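Local coordinates for protein arginine kinase (Anthopleura japonica, PDB 4RF6) that catalyses the reversible transfer of the ATP gamma-phosphate to L-arginine, giving phosphoarginine and ADP, in a chain that carries two phosphagen kinase repeats, at residues P653-I658 / K708-I713; H643-K648 / A681-I686; P470-E475 / S596-V601. All coordinates share one frame; numbering follows the deposited sequence.

In the fold
All three contacts lie in the second of the two approximate repeats, on one side of the chain's centre and away from the annotated substrate and ATP sites. Helix 696-714 ties them together. In contact 1 (653-658 with 708-713) it packs against helix 655-661; contact 2 (643-648 with 681-686) joins two neighbouring strands of the antiparallel sheet beneath it, with Leu-710 CD1 3.6 Å from Ile-686 CD1. The centres of contacts 1 and 2 are about 12 Å apart. Contact 3 (470-475 with 596-601), its centre about 18 Å from that of contact 1, meets the same helix where Leu-711 CD1 lies 3.7 Å from Leu-472 CB. Contacts 2 and 3 do not touch, their nearest atoms being about 6 Å apart.

Contact 1 of 3, residues P653-I658 / K708-I713; sequences PDFQKI and KKLLEI
Phe-655 and Leu-710 bring the two backbones to 7.4 Å between their CA atoms, and Ile-658 and Lys-709 repeat that CA-CA spacing, which leaves the contact between 653-658 and 708-713 to side chains. CD2 of Leu-710 serves two partners. It lies 3.8 Å from CD1 of Phe-655, approaching the ring obliquely, and the same methyl is 3.8 Å from CG2 of Ile-658, the two side chains lying alongside each other and pointing opposite ways. Ile-658 uses both of its branches: with CG1 anti to the carbonyl carbon (chi1 -71°), CD1 reaches between CB of Lys-709 at 3.9 Å, CD2 of Leu-710 and CD1 of Ile-713 at 4.1 Å. Lys-709 thus contributes the base of its chain, while the extended remainder leads away from the contact. At the outer margin CB of Asp-654 touches Ile-713 CD1 at 4.3 Å. Two polar bonds stay within their own segment: Lys-708 NZ forms a salt bridge with Glu-712 OE2, and Lys-657 NZ donates to Pro-653 O. With no hydrogen bond or salt bridge crossing between the segments, their direct association rests on dispersion and the burial of aliphatic and aromatic carbon.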
ATOM      1  N   PRO A 653     -52.457 -10.531   7.384  1.00 47.09           N
ATOM      2  CA  PRO A 653     -52.642 -10.114   5.986  1.00 48.88           C
ATOM      3  C   PRO A 653     -52.569  -8.600   5.759  1.00 46.67           C
ATOM      4  O   PRO A 653     -52.769  -8.156   4.628  1.00 48.16           O
ATOM      5  CB  PRO A 653     -54.043 -10.633   5.654  1.00 49.62           C
ATOM      6  CG  PRO A 653     -54.759 -10.605   6.957  1.00 50.86           C
ATOM      7  CD  PRO A 653     -53.728 -10.929   8.014  1.00 49.49           C
ATOM      8  N   ASP A 654     -52.298  -7.823   6.804  1.00 44.48           N
ATOM      9  CA  ASP A 654     -52.023  -6.400   6.626  1.00 42.01           C
ATOM     10  C   ASP A 654     -50.518  -6.205   6.464  1.00 38.44           C
ATOM     11  O   ASP A 654     -50.051  -5.111   6.137  1.00 34.41           O
ATOM     12  CB  ASP A 654     -52.548  -5.577   7.806  1.00 44.95           C
ATOM     13  CG  ASP A 654     -54.044  -5.347   7.736  1.00 47.84           C
ATOM     14  OD1 ASP A 654     -54.639  -5.623   6.673  1.00 48.42           O
ATOM     15  OD2 ASP A 654     -54.622  -4.876   8.742  1.00 48.82           O
ATOM     16  N   PHE A 655     -49.775  -7.288   6.686  1.00 38.37           N
ATOM     17  CA  PHE A 655     -48.317  -7.293   6.603  1.00 38.39           C
ATOM     18  C   PHE A 655     -47.818  -6.769   5.262  1.00 39.14           C
ATOM     19  O   PHE A 655     -47.028  -5.823   5.212  1.00 39.69           O
ATOM     20  CB  PHE A 655     -47.789  -8.707   6.828  1.00 38.67           C
ATOM     21  CG  PHE A 655     -46.297  -8.787   6.978  1.00 38.48           C
ATOM     22  CD1 PHE A 655     -45.663  -8.207   8.067  1.00 40.07           C
ATOM     23  CD2 PHE A 655     -45.532  -9.463   6.042  1.00 40.14           C
ATOM     24  CE1 PHE A 655     -44.286  -8.288   8.214  1.00 40.37           C
ATOM     25  CE2 PHE A 655     -44.157  -9.554   6.177  1.00 42.27           C
ATOM     26  CZ  PHE A 655     -43.532  -8.962   7.267  1.00 41.28           C
ATOM     27  N   GLN A 656     -48.277  -7.396   4.182  1.00 39.03           N
ATOM     28  CA  GLN A 656     -47.950  -6.962   2.828  1.00 40.00           C
ATOM     29  C   GLN A 656     -48.292  -5.489   2.614  1.00 35.59           C
ATOM     30  O   GLN A 656     -47.477  -4.726   2.081  1.00 32.86           O
ATOM     31  CB  GLN A 656     -48.717  -7.805   1.809  1.00 47.22           C
ATOM     32  CG  GLN A 656     -48.808  -7.162   0.431  1.00 53.64           C
ATOM     33  CD  GLN A 656     -50.071  -7.552  -0.317  1.00 59.83           C
ATOM     34  OE1 GLN A 656     -50.055  -8.456  -1.150  1.00 63.71           O
ATOM     35  NE2 GLN A 656     -51.172  -6.868  -0.022  1.00 59.18           N
ATOM     36  N   LYS A 657     -49.501  -5.105   3.028  1.00 33.72           N
ATOM     37  CA  LYS A 657     -49.984  -3.734   2.862  1.00 35.27           C
ATOM     38  C   LYS A 657     -49.076  -2.740   3.577  1.00 31.55           C
ATOM     39  O   LYS A 657     -48.762  -1.674   3.046  1.00 27.33           O
ATOM     40  CB  LYS A 657     -51.403  -3.583   3.416  1.00 39.68           C
ATOM     41  CG  LYS A 657     -52.468  -4.462   2.778  1.00 46.37           C
ATOM     42  CD  LYS A 657     -53.820  -4.223   3.461  1.00 50.11           C
ATOM     43  CE  LYS A 657     -54.898  -5.164   2.946  1.00 53.20           C
ATOM     44  NZ  LYS A 657     -54.446  -6.582   2.997  1.00 55.40           N
ATOM     45  N   ILE A 658     -48.667  -3.100   4.791  1.00 30.91           N
ATOM     46  CA  ILE A 658     -47.803  -2.257   5.613  1.00 30.30           C
ATOM     47  C   ILE A 658     -46.422  -2.063   4.984  1.00 28.22           C
ATOM     48  O   ILE A 658     -45.948  -0.933   4.842  1.00 29.66           O
ATOM     49  CB  ILE A 658     -47.645  -2.846   7.037  1.00 29.64           C
ATOM     50  CG1 ILE A 658     -48.947  -2.695   7.824  1.00 30.50           C
ATOM     51  CG2 ILE A 658     -46.518  -2.159   7.785  1.00 26.75           C
ATOM     52  CD1 ILE A 658     -49.012  -3.553   9.083  1.00 31.47           C
ATOM     53  N   LYS A 708     -44.181   0.632  13.813  1.00 23.32           N
ATOM     54  CA  LYS A 708     -45.224   0.931  14.791  1.00 22.27           C
ATOM     55  C   LYS A 708     -46.464   0.078  14.528  1.00 23.46           C
ATOM     56  O   LYS A 708     -47.026  -0.517  15.445  1.00 25.62           O
ATOM     57  CB  LYS A 708     -45.586   2.418  14.729  1.00 23.90           C
ATOM     58  CG  LYS A 708     -46.559   2.898  15.812  1.00 28.13           C
ATOM     59  CD  LYS A 708     -46.859   4.381  15.610  1.00 30.65           C
ATOM     60  CE  LYS A 708     -47.331   5.058  16.885  1.00 36.32           C
ATOM     61  NZ  LYS A 708     -48.597   4.479  17.404  1.00 39.23           N
ATOM     62  N   LYS A 709     -46.878   0.009  13.266  1.00 23.27           N
ATOM     63  CA  LYS A 709     -48.041  -0.791  12.899  1.00 25.73           C
ATOM     64  C   LYS A 709     -47.797  -2.292  13.059  1.00 26.27           C
ATOM     65  O   LYS A 709     -48.709  -3.040  13.412  1.00 27.14           O
ATOM     66  CB  LYS A 709     -48.491  -0.459  11.477  1.00 29.88           C
ATOM     67  CG  LYS A 709     -48.997   0.967  11.334  1.00 34.35           C
ATOM     68  CD  LYS A 709     -49.847   1.140  10.092  1.00 40.12           C
ATOM     69  CE  LYS A 709     -50.649   2.431  10.171  1.00 43.67           C
ATOM     70  NZ  LYS A 709     -51.633   2.558   9.055  1.00 46.01           N
ATOM     71  N   LEU A 710     -46.569  -2.731  12.787  1.00 25.82           N
ATOM     72  CA  LEU A 710     -46.202  -4.127  13.005  1.00 27.45           C
ATOM     73  C   LEU A 710     -46.262  -4.447  14.494  1.00 32.29           C
ATOM     74  O   LEU A 710     -46.669  -5.542  14.889  1.00 33.33           O
ATOM     75  CB  LEU A 710     -44.800  -4.415  12.454  1.00 26.85           C
ATOM     76  CG  LEU A 710     -44.621  -4.187  10.950  1.00 26.05           C
ATOM     77  CD1 LEU A 710     -43.195  -4.484  10.524  1.00 24.44           C
ATOM     78  CD2 LEU A 710     -45.605  -5.038  10.165  1.00 24.48           C
ATOM     79  N   LEU A 711     -45.870  -3.481  15.321  1.00 34.07           N
ATOM     80  CA  LEU A 711     -45.911  -3.659  16.769  1.00 35.17           C
ATOM     81  C   LEU A 711     -47.338  -3.733  17.293  1.00 37.09           C
ATOM     82  O   LEU A 711     -47.636  -4.510  18.208  1.00 38.14           O
ATOM     83  CB  LEU A 711     -45.156  -2.539  17.484  1.00 37.68           C
ATOM     84  CG  LEU A 711     -43.689  -2.823  17.768  1.00 42.77           C
ATOM     85  CD1 LEU A 711     -43.129  -1.847  18.788  1.00 45.96           C
ATOM     86  CD2 LEU A 711     -43.529  -4.247  18.253  1.00 44.93           C
ATOM     87  N   GLU A 712     -48.217  -2.917  16.718  1.00 34.95           N
ATOM     88  CA  GLU A 712     -49.609  -2.868  17.158  1.00 37.20           C
ATOM     89  C   GLU A 712     -50.318  -4.208  16.950  1.00 37.29           C
ATOM     90  O   GLU A 712     -51.214  -4.571  17.712  1.00 36.27           O
ATOM     91  CB  GLU A 712     -50.359  -1.723  16.466  1.00 37.62           C
ATOM     92  CG  GLU A 712     -50.197  -0.368  17.163  1.00 42.15           C
ATOM     93  CD  GLU A 712     -50.364   0.821  16.223  1.00 46.48           C
ATOM     94  OE1 GLU A 712     -50.517   0.608  15.002  1.00 44.49           O
ATOM     95  OE2 GLU A 712     -50.333   1.971  16.713  1.00 50.92           O
ATOM     96  N   ILE A 713     -49.905  -4.940  15.920  1.00 36.76           N
ATOM     97  CA  ILE A 713     -50.443  -6.271  15.652  1.00 38.87           C
ATOM     98  C   ILE A 713     -49.790  -7.323  16.557  1.00 41.88           C
ATOM     99  O   ILE A 713     -50.471  -8.202  17.095  1.00 40.97           O
ATOM    100  CB  ILE A 713     -50.296  -6.650  14.158  1.00 40.96           C
ATOM    101  CG1 ILE A 713     -51.157  -5.726  13.290  1.00 39.79           C
ATOM    102  CG2 ILE A 713     -50.672  -8.108  13.927  1.00 42.67           C
ATOM    103  CD1 ILE A 713     -51.025  -5.962  11.789  1.00 40.39           C
TER

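Contact 2 of 3, residues H643-K648 / A681-I686; sequences HVKIPK and AGVFDI
Val-644 and Ile-686 meet because chi1 of Val-644 (70°) sets CG1 between its backbone N and carbonyl carbon, while chi1 of Ile-686 (-44°) places CG1 beside its own N. The two CG1 atoms are 3.4 Å apart, tighter than usual van der Waals contact. Ile-686 also reaches Met-703 and Leu-710, so this apolar pair lies beneath helix 696-714. Phe-684 is on the same face as Val-644; the edge of its ring passes Val-644 O, and CD2 approaches Ile-646 N obliquely at 3.7 Å.

Two backbone bonds fix the register. Val-644 and Phe-684 are an antiparallel hydrogen-bonded pair: Val-644 N donates to Phe-684 O at 2.8 Å, and Phe-684 N returns a bond to Val-644 O at 2.6 Å. His-643 and Asp-685 form the adjacent non-hydrogen-bonded pair, where the CA of His-643 makes a C-H...O contact with Phe-684 O.

On the opposite face His-643 CB rests 3.7 Å from Val-683 CG1. The carboxylate of Asp-685 stands at the edge of the imidazole, OD2 being 3.5 Å from NE2 and the two planes 63° apart; OD2 has its stronger partner in Arg-639, by a salt bridge. Lys-645 runs its extended chain over Val-683 CG2 to Ala-681, CE to CB 3.6 Å. Gly-682 centres an inverse gamma turn.

Backbone bonds from His-643 to strand 479-488 and from Asp-685 to Arg-667 continue the hydrogen bonding on both flanks. The pairing therefore joins two inner strands of the eight-stranded antiparallel sheet that forms the core of the phosphagen kinase C-terminal catalytic domain.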
ATOM      1  N   HIS A 643     -34.173  -4.738  14.080  1.00 34.19           N
ATOM      2  CA  HIS A 643     -34.257  -6.160  14.392  1.00 32.91           C
ATOM      3  C   HIS A 643     -35.442  -6.392  15.322  1.00 31.67           C
ATOM      4  O   HIS A 643     -35.435  -5.915  16.457  1.00 30.59           O
ATOM      5  CB  HIS A 643     -32.968  -6.633  15.073  1.00 34.95           C
ATOM      6  CG  HIS A 643     -31.810  -6.798  14.141  1.00 38.05           C
ATOM      7  ND1 HIS A 643     -30.670  -7.490  14.489  1.00 39.28           N
ATOM      8  CD2 HIS A 643     -31.613  -6.363  12.873  1.00 38.30           C
ATOM      9  CE1 HIS A 643     -29.820  -7.474  13.477  1.00 40.78           C
ATOM     10  NE2 HIS A 643     -30.369  -6.797  12.484  1.00 40.93           N
ATOM     11  N   VAL A 644     -36.452  -7.119  14.851  1.00 32.53           N
ATOM     12  CA  VAL A 644     -37.706  -7.212  15.595  1.00 33.04           C
ATOM     13  C   VAL A 644     -38.381  -8.591  15.480  1.00 33.97           C
ATOM     14  O   VAL A 644     -38.335  -9.236  14.423  1.00 31.19           O
ATOM     15  CB  VAL A 644     -38.661  -6.068  15.175  1.00 32.99           C
ATOM     16  CG1 VAL A 644     -39.169  -6.289  13.776  1.00 31.89           C
ATOM     17  CG2 VAL A 644     -39.808  -5.928  16.147  1.00 33.92           C
ATOM     18  N   LYS A 645     -38.984  -9.047  16.581  1.00 32.95           N
ATOM     19  CA  LYS A 645     -39.636 -10.357  16.626  1.00 31.42           C
ATOM     20  C   LYS A 645     -41.114 -10.232  16.304  1.00 29.70           C
ATOM     21  O   LYS A 645     -41.895  -9.761  17.130  1.00 32.63           O
ATOM     22  CB  LYS A 645     -39.483 -10.984  18.009  1.00 36.43           C
ATOM     23  CG  LYS A 645     -38.058 -11.111  18.488  1.00 37.74           C
ATOM     24  CD  LYS A 645     -38.030 -11.864  19.801  1.00 37.19           C
ATOM     25  CE  LYS A 645     -36.634 -11.934  20.364  1.00 40.13           C
ATOM     26  NZ  LYS A 645     -36.591 -12.881  21.509  1.00 42.55           N
ATOM     27  N   ILE A 646     -41.506 -10.657  15.109  1.00 28.59           N
ATOM     28  CA  ILE A 646     -42.858 -10.392  14.631  1.00 29.75           C
ATOM     29  C   ILE A 646     -43.544 -11.631  13.995  1.00 39.33           C
ATOM     30  O   ILE A 646     -43.917 -11.611  12.819  1.00 38.04           O
ATOM     31  CB  ILE A 646     -42.837  -9.161  13.664  1.00 90.34           C
ATOM     32  CG1 ILE A 646     -42.140  -7.965  14.313  1.00 89.57           C
ATOM     33  CG2 ILE A 646     -44.214  -8.701  13.308  1.00 90.77           C
ATOM     34  CD1 ILE A 646     -42.942  -7.317  15.440  1.00 90.04           C
ATOM     35  N   PRO A 647     -43.711 -12.722  14.776  1.00 42.48           N
ATOM     36  CA  PRO A 647     -44.370 -13.917  14.225  1.00 41.55           C
ATOM     37  C   PRO A 647     -45.838 -13.680  13.872  1.00 39.34           C
ATOM     38  O   PRO A 647     -46.277 -14.093  12.794  1.00 40.86           O
ATOM     39  CB  PRO A 647     -44.268 -14.931  15.369  1.00 44.85           C
ATOM     40  CG  PRO A 647     -43.110 -14.467  16.189  1.00 45.96           C
ATOM     41  CD  PRO A 647     -43.178 -12.975  16.128  1.00 42.68           C
ATOM     42  N   LYS A 648     -46.581 -13.031  14.767  1.00 36.86           N
ATOM     43  CA  LYS A 648     -47.991 -12.732  14.518  1.00 39.60           C
ATOM     44  C   LYS A 648     -48.206 -11.879  13.256  1.00 42.94           C
ATOM     45  O   LYS A 648     -48.943 -12.275  12.352  1.00 44.12           O
ATOM     46  CB  LYS A 648     -48.642 -12.072  15.743  1.00 40.00           C
ATOM     47  CG  LYS A 648     -48.586 -12.914  17.013  1.00 44.95           C
ATOM     48  CD  LYS A 648     -49.758 -12.626  17.949  1.00 46.61           C
ATOM     49  CE  LYS A 648     -49.807 -11.168  18.382  1.00 46.47           C
ATOM     50  NZ  LYS A 648     -50.993 -10.885  19.246  1.00 47.21           N
ATOM     51  N   ALA A 681     -34.124 -15.440  17.714  1.00 63.53           N
ATOM     52  CA  ALA A 681     -35.510 -15.900  17.642  1.00 59.17           C
ATOM     53  C   ALA A 681     -36.020 -15.903  16.213  1.00 53.55           C
ATOM     54  O   ALA A 681     -35.292 -16.191  15.259  1.00 56.29           O
ATOM     55  CB  ALA A 681     -36.393 -14.985  18.471  1.00 58.94           C
ATOM     56  N   GLY A 682     -37.298 -15.579  16.084  1.00 48.05           N
ATOM     57  CA  GLY A 682     -37.823 -15.085  14.835  1.00 46.62           C
ATOM     58  C   GLY A 682     -37.574 -13.593  14.894  1.00 45.33           C
ATOM     59  O   GLY A 682     -38.508 -12.798  14.944  1.00 45.05           O
ATOM     60  N   VAL A 683     -36.299 -13.218  14.960  1.00 44.00           N
ATOM     61  CA  VAL A 683     -35.921 -11.820  14.827  1.00 40.47           C
ATOM     62  C   VAL A 683     -35.896 -11.545  13.338  1.00 35.85           C
ATOM     63  O   VAL A 683     -35.297 -12.303  12.567  1.00 31.03           O
ATOM     64  CB  VAL A 683     -34.541 -11.518  15.437  1.00 43.01           C
ATOM     65  CG1 VAL A 683     -34.104 -10.109  15.083  1.00 43.94           C
ATOM     66  CG2 VAL A 683     -34.571 -11.696  16.952  1.00 45.00           C
ATOM     67  N   PHE A 684     -36.572 -10.479  12.933  1.00 36.17           N
ATOM     68  CA  PHE A 684     -36.617 -10.098  11.534  1.00 37.24           C
ATOM     69  C   PHE A 684     -35.814  -8.819  11.362  1.00 35.52           C
ATOM     70  O   PHE A 684     -35.843  -7.936  12.226  1.00 35.47           O
ATOM     71  CB  PHE A 684     -38.062  -9.867  11.082  1.00 40.57           C
ATOM     72  CG  PHE A 684     -38.924 -11.107  11.094  1.00 46.86           C
ATOM     73  CD1 PHE A 684     -39.379 -11.654   9.905  1.00 49.16           C
ATOM     74  CD2 PHE A 684     -39.296 -11.712  12.289  1.00 49.69           C
ATOM     75  CE1 PHE A 684     -40.178 -12.786   9.901  1.00 51.61           C
ATOM     76  CE2 PHE A 684     -40.095 -12.848  12.295  1.00 52.04           C
ATOM     77  CZ  PHE A 684     -40.536 -13.385  11.096  1.00 52.24           C
ATOM     78  N   ASP A 685     -35.077  -8.730  10.260  1.00 33.25           N
ATOM     79  CA  ASP A 685     -34.450  -7.475   9.883  1.00 33.69           C
ATOM     80  C   ASP A 685     -35.451  -6.688   9.058  1.00 29.91           C
ATOM     81  O   ASP A 685     -35.818  -7.108   7.960  1.00 29.16           O
ATOM     82  CB  ASP A 685     -33.191  -7.713   9.052  1.00 37.90           C
ATOM     83  CG  ASP A 685     -32.507  -6.417   8.647  1.00 43.16           C
ATOM     84  OD1 ASP A 685     -33.032  -5.712   7.759  1.00 44.53           O
ATOM     85  OD2 ASP A 685     -31.440  -6.106   9.214  1.00 47.02           O
ATOM     86  N   ILE A 686     -35.900  -5.556   9.590  1.00 24.57           N
ATOM     87  CA  ILE A 686     -36.745  -4.643   8.838  1.00 25.32           C
ATOM     88  C   ILE A 686     -35.859  -3.547   8.280  1.00 23.18           C
ATOM     89  O   ILE A 686     -35.187  -2.847   9.040  1.00 23.51           O
ATOM     90  CB  ILE A 686     -37.798  -3.984   9.735  1.00 26.53           C
ATOM     91  CG1 ILE A 686     -38.419  -5.019  10.667  1.00 32.94           C
ATOM     92  CG2 ILE A 686     -38.851  -3.252   8.882  1.00 21.73           C
ATOM     93  CD1 ILE A 686     -39.789  -5.489  10.242  1.00 37.03           C
TER

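Contact 3 of 3, residues P470-E475 / S596-V601; sequences PNLDPE and SDIGSV
Asn-471 and Asp-597 approach to 5.1 Å between their CA atoms, and Asp-473 and Ser-596 to 5.4 Å, which sets an irregular loop against the residues leading into helix 598-616. Ser-596 carries the contact. Its chi1 of 59° puts OG between its own backbone N and carbonyl carbon, facing the loop, where OG accepts a hydrogen bond from Asp-473 N at 2.9 Å with an N-H...O angle of 146°. Beside this bond, CB of Asp-473 and CB of Ser-596 pack at 3.7 Å. The side chain of Asn-471 crosses that of Asp-597 at about a right angle, yet their amide and carboxylate planes are stacked, only 24° apart. Asp-597 is the N-cap of the helix: OD1 takes a weak capping bond from Ser-600 N, and the residue also centres an inverse gamma turn. The loop leads into strand 479-488, the first strand of the sheet in chain order, and Asp-473 links the loop to the start of that strand, OD2 accepting from the backbone N atoms of Tyr-478 and Ile-479. One water accepts from Leu-472 N at 3.0 Å and lies close to Ser-596 O. Toward helix 696-714 the contact turns apolar: CD1 of Leu-472 lies 4.3 Å from CD1 of Ile-598, and Leu-472 also packs on Tyr-704, Val-707 and Leu-711 while Ile-598 reaches Val-700.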
ATOM      1  N   PRO A 470     -41.816   8.845  19.122  1.00 26.86           N
ATOM      2  CA  PRO A 470     -41.842   8.404  20.525  1.00 28.92           C
ATOM      3  C   PRO A 470     -41.405   6.937  20.619  1.00 29.50           C
ATOM      4  O   PRO A 470     -41.872   6.134  19.809  1.00 27.70           O
ATOM      5  CB  PRO A 470     -43.321   8.549  20.910  1.00 26.05           C
ATOM      6  CG  PRO A 470     -43.879   9.570  19.950  1.00 26.25           C
ATOM      7  CD  PRO A 470     -43.121   9.360  18.664  1.00 26.21           C
ATOM      8  N   ASN A 471     -40.533   6.599  21.570  1.00 31.83           N
ATOM      9  CA  ASN A 471     -39.919   5.265  21.627  1.00 33.33           C
ATOM     10  C   ASN A 471     -40.923   4.107  21.634  1.00 33.17           C
ATOM     11  O   ASN A 471     -41.793   4.029  22.498  1.00 29.28           O
ATOM     12  CB  ASN A 471     -38.971   5.154  22.829  1.00 34.34           C
ATOM     13  CG  ASN A 471     -37.995   3.990  22.701  1.00 36.73           C
ATOM     14  OD1 ASN A 471     -37.792   3.445  21.611  1.00 33.69           O
ATOM     15  ND2 ASN A 471     -37.385   3.609  23.817  1.00 39.13           N
ATOM     16  N   LEU A 472     -40.784   3.208  20.662  1.00 30.90           N
ATOM     17  CA  LEU A 472     -41.772   2.159  20.421  1.00 30.75           C
ATOM     18  C   LEU A 472     -41.835   1.072  21.490  1.00 31.22           C
ATOM     19  O   LEU A 472     -42.914   0.749  21.990  1.00 33.28           O
ATOM     20  CB  LEU A 472     -41.534   1.511  19.054  1.00 28.24           C
ATOM     21  CG  LEU A 472     -41.877   2.398  17.865  1.00 26.51           C
ATOM     22  CD1 LEU A 472     -41.698   1.651  16.556  1.00 23.87           C
ATOM     23  CD2 LEU A 472     -43.301   2.891  18.019  1.00 30.43           C
ATOM     24  N   ASP A 473     -40.679   0.511  21.832  1.00 30.03           N
ATOM     25  CA  ASP A 473     -40.618  -0.687  22.665  1.00 32.56           C
ATOM     26  C   ASP A 473     -39.533  -0.573  23.738  1.00 33.54           C
ATOM     27  O   ASP A 473     -38.529  -1.281  23.677  1.00 30.59           O
ATOM     28  CB  ASP A 473     -40.352  -1.905  21.770  1.00 32.72           C
ATOM     29  CG  ASP A 473     -40.424  -3.223  22.521  1.00 37.30           C
ATOM     30  OD1 ASP A 473     -40.940  -3.235  23.655  1.00 36.37           O
ATOM     31  OD2 ASP A 473     -39.962  -4.246  21.964  1.00 36.41           O
ATOM     32  N   PRO A 474     -39.735   0.318  24.729  1.00 40.12           N
ATOM     33  CA  PRO A 474     -38.790   0.555  25.832  1.00 45.23           C
ATOM     34  C   PRO A 474     -38.265  -0.709  26.525  1.00 48.30           C
ATOM     35  O   PRO A 474     -37.150  -0.686  27.051  1.00 48.15           O
ATOM     36  CB  PRO A 474     -39.613   1.386  26.835  1.00 45.90           C
ATOM     37  CG  PRO A 474     -41.039   1.307  26.359  1.00 45.49           C
ATOM     38  CD  PRO A 474     -40.942   1.148  24.879  1.00 42.11           C
ATOM     39  N   GLU A 475     -39.050  -1.783  26.522  1.00 50.44           N
ATOM     40  CA  GLU A 475     -38.668  -3.020  27.202  1.00 53.64           C
ATOM     41  C   GLU A 475     -37.811  -3.931  26.316  1.00 52.41           C
ATOM     42  O   GLU A 475     -37.153  -4.852  26.809  1.00 55.22           O
ATOM     43  CB  GLU A 475     -39.916  -3.778  27.672  1.00 58.78           C
ATOM     44  CG  GLU A 475     -40.902  -2.952  28.511  1.00 64.13           C
ATOM     45  CD  GLU A 475     -41.891  -2.153  27.667  1.00 67.58           C
ATOM     46  OE1 GLU A 475     -41.768  -2.172  26.422  1.00 68.88           O
ATOM     47  OE2 GLU A 475     -42.795  -1.510  28.249  1.00 67.84           O
ATOM     48  N   SER A 596     -35.200   0.027  20.904  1.00 32.05           N
ATOM     49  CA  SER A 596     -36.156   0.458  19.891  1.00 33.86           C
ATOM     50  C   SER A 596     -36.078   1.921  19.463  1.00 30.90           C
ATOM     51  O   SER A 596     -36.871   2.358  18.624  1.00 31.27           O
ATOM     52  CB  SER A 596     -37.568   0.194  20.417  1.00 35.14           C
ATOM     53  OG  SER A 596     -37.778   0.905  21.625  1.00 36.19           O
ATOM     54  N   ASP A 597     -35.148   2.684  20.028  1.00 29.87           N
ATOM     55  CA  ASP A 597     -35.217   4.138  19.883  1.00 28.90           C
ATOM     56  C   ASP A 597     -34.593   4.670  18.593  1.00 29.88           C
ATOM     57  O   ASP A 597     -33.442   5.106  18.582  1.00 27.50           O
ATOM     58  CB  ASP A 597     -34.612   4.839  21.102  1.00 29.54           C
ATOM     59  CG  ASP A 597     -35.096   6.270  21.245  1.00 31.74           C
ATOM     60  OD1 ASP A 597     -35.756   6.763  20.306  1.00 28.12           O
ATOM     61  OD2 ASP A 597     -34.818   6.895  22.290  1.00 34.21           O
ATOM     62  N   ILE A 598     -35.372   4.657  17.516  1.00 32.09           N
ATOM     63  CA  ILE A 598     -34.897   5.120  16.210  1.00 32.73           C
ATOM     64  C   ILE A 598     -34.577   6.613  16.211  1.00 27.94           C
ATOM     65  O   ILE A 598     -33.631   7.050  15.550  1.00 17.58           O
ATOM     66  CB  ILE A 598     -35.913   4.821  15.088  1.00 38.78           C
ATOM     67  CG1 ILE A 598     -36.324   3.349  15.107  1.00 43.45           C
ATOM     68  CG2 ILE A 598     -35.332   5.172  13.726  1.00 40.07           C
ATOM     69  CD1 ILE A 598     -37.736   3.111  15.587  1.00 47.28           C
ATOM     70  N   GLY A 599     -35.363   7.392  16.950  1.00 25.69           N
ATOM     71  CA  GLY A 599     -35.178   8.832  17.005  1.00 24.24           C
ATOM     72  C   GLY A 599     -33.832   9.217  17.585  1.00 25.90           C
ATOM     73  O   GLY A 599     -33.180  10.156  17.119  1.00 28.07           O
ATOM     74  N   SER A 600     -33.414   8.482  18.611  1.00 26.06           N
ATOM     75  CA  SER A 600     -32.117   8.709  19.239  1.00 25.49           C
ATOM     76  C   SER A 600     -30.976   8.301  18.312  1.00 23.35           C
ATOM     77  O   SER A 600     -29.995   9.038  18.146  1.00 23.23           O
ATOM     78  CB  SER A 600     -32.026   7.928  20.549  1.00 29.05           C
ATOM     79  OG  SER A 600     -30.724   7.999  21.092  1.00 31.61           O
ATOM     80  N   VAL A 601     -31.102   7.117  17.716  1.00 19.73           N
ATOM     81  CA  VAL A 601     -30.107   6.630  16.761  1.00 19.13           C
ATOM     82  C   VAL A 601     -29.929   7.632  15.618  1.00 19.58           C
ATOM     83  O   VAL A 601     -28.803   7.976  15.241  1.00 21.28           O
ATOM     84  CB  VAL A 601     -30.511   5.261  16.180  1.00 18.80           C
ATOM     85  CG1 VAL A 601     -29.571   4.847  15.055  1.00 18.07           C
ATOM     86  CG2 VAL A 601     -30.561   4.190  17.278  1.00 21.09           C
TER
HETATM   87  O   HOH W   1     -38.949   3.902  18.431  1.00 24.27           O
HETATM   88  O   HOH W   2     -36.184  -0.652  23.518  1.00 34.08           O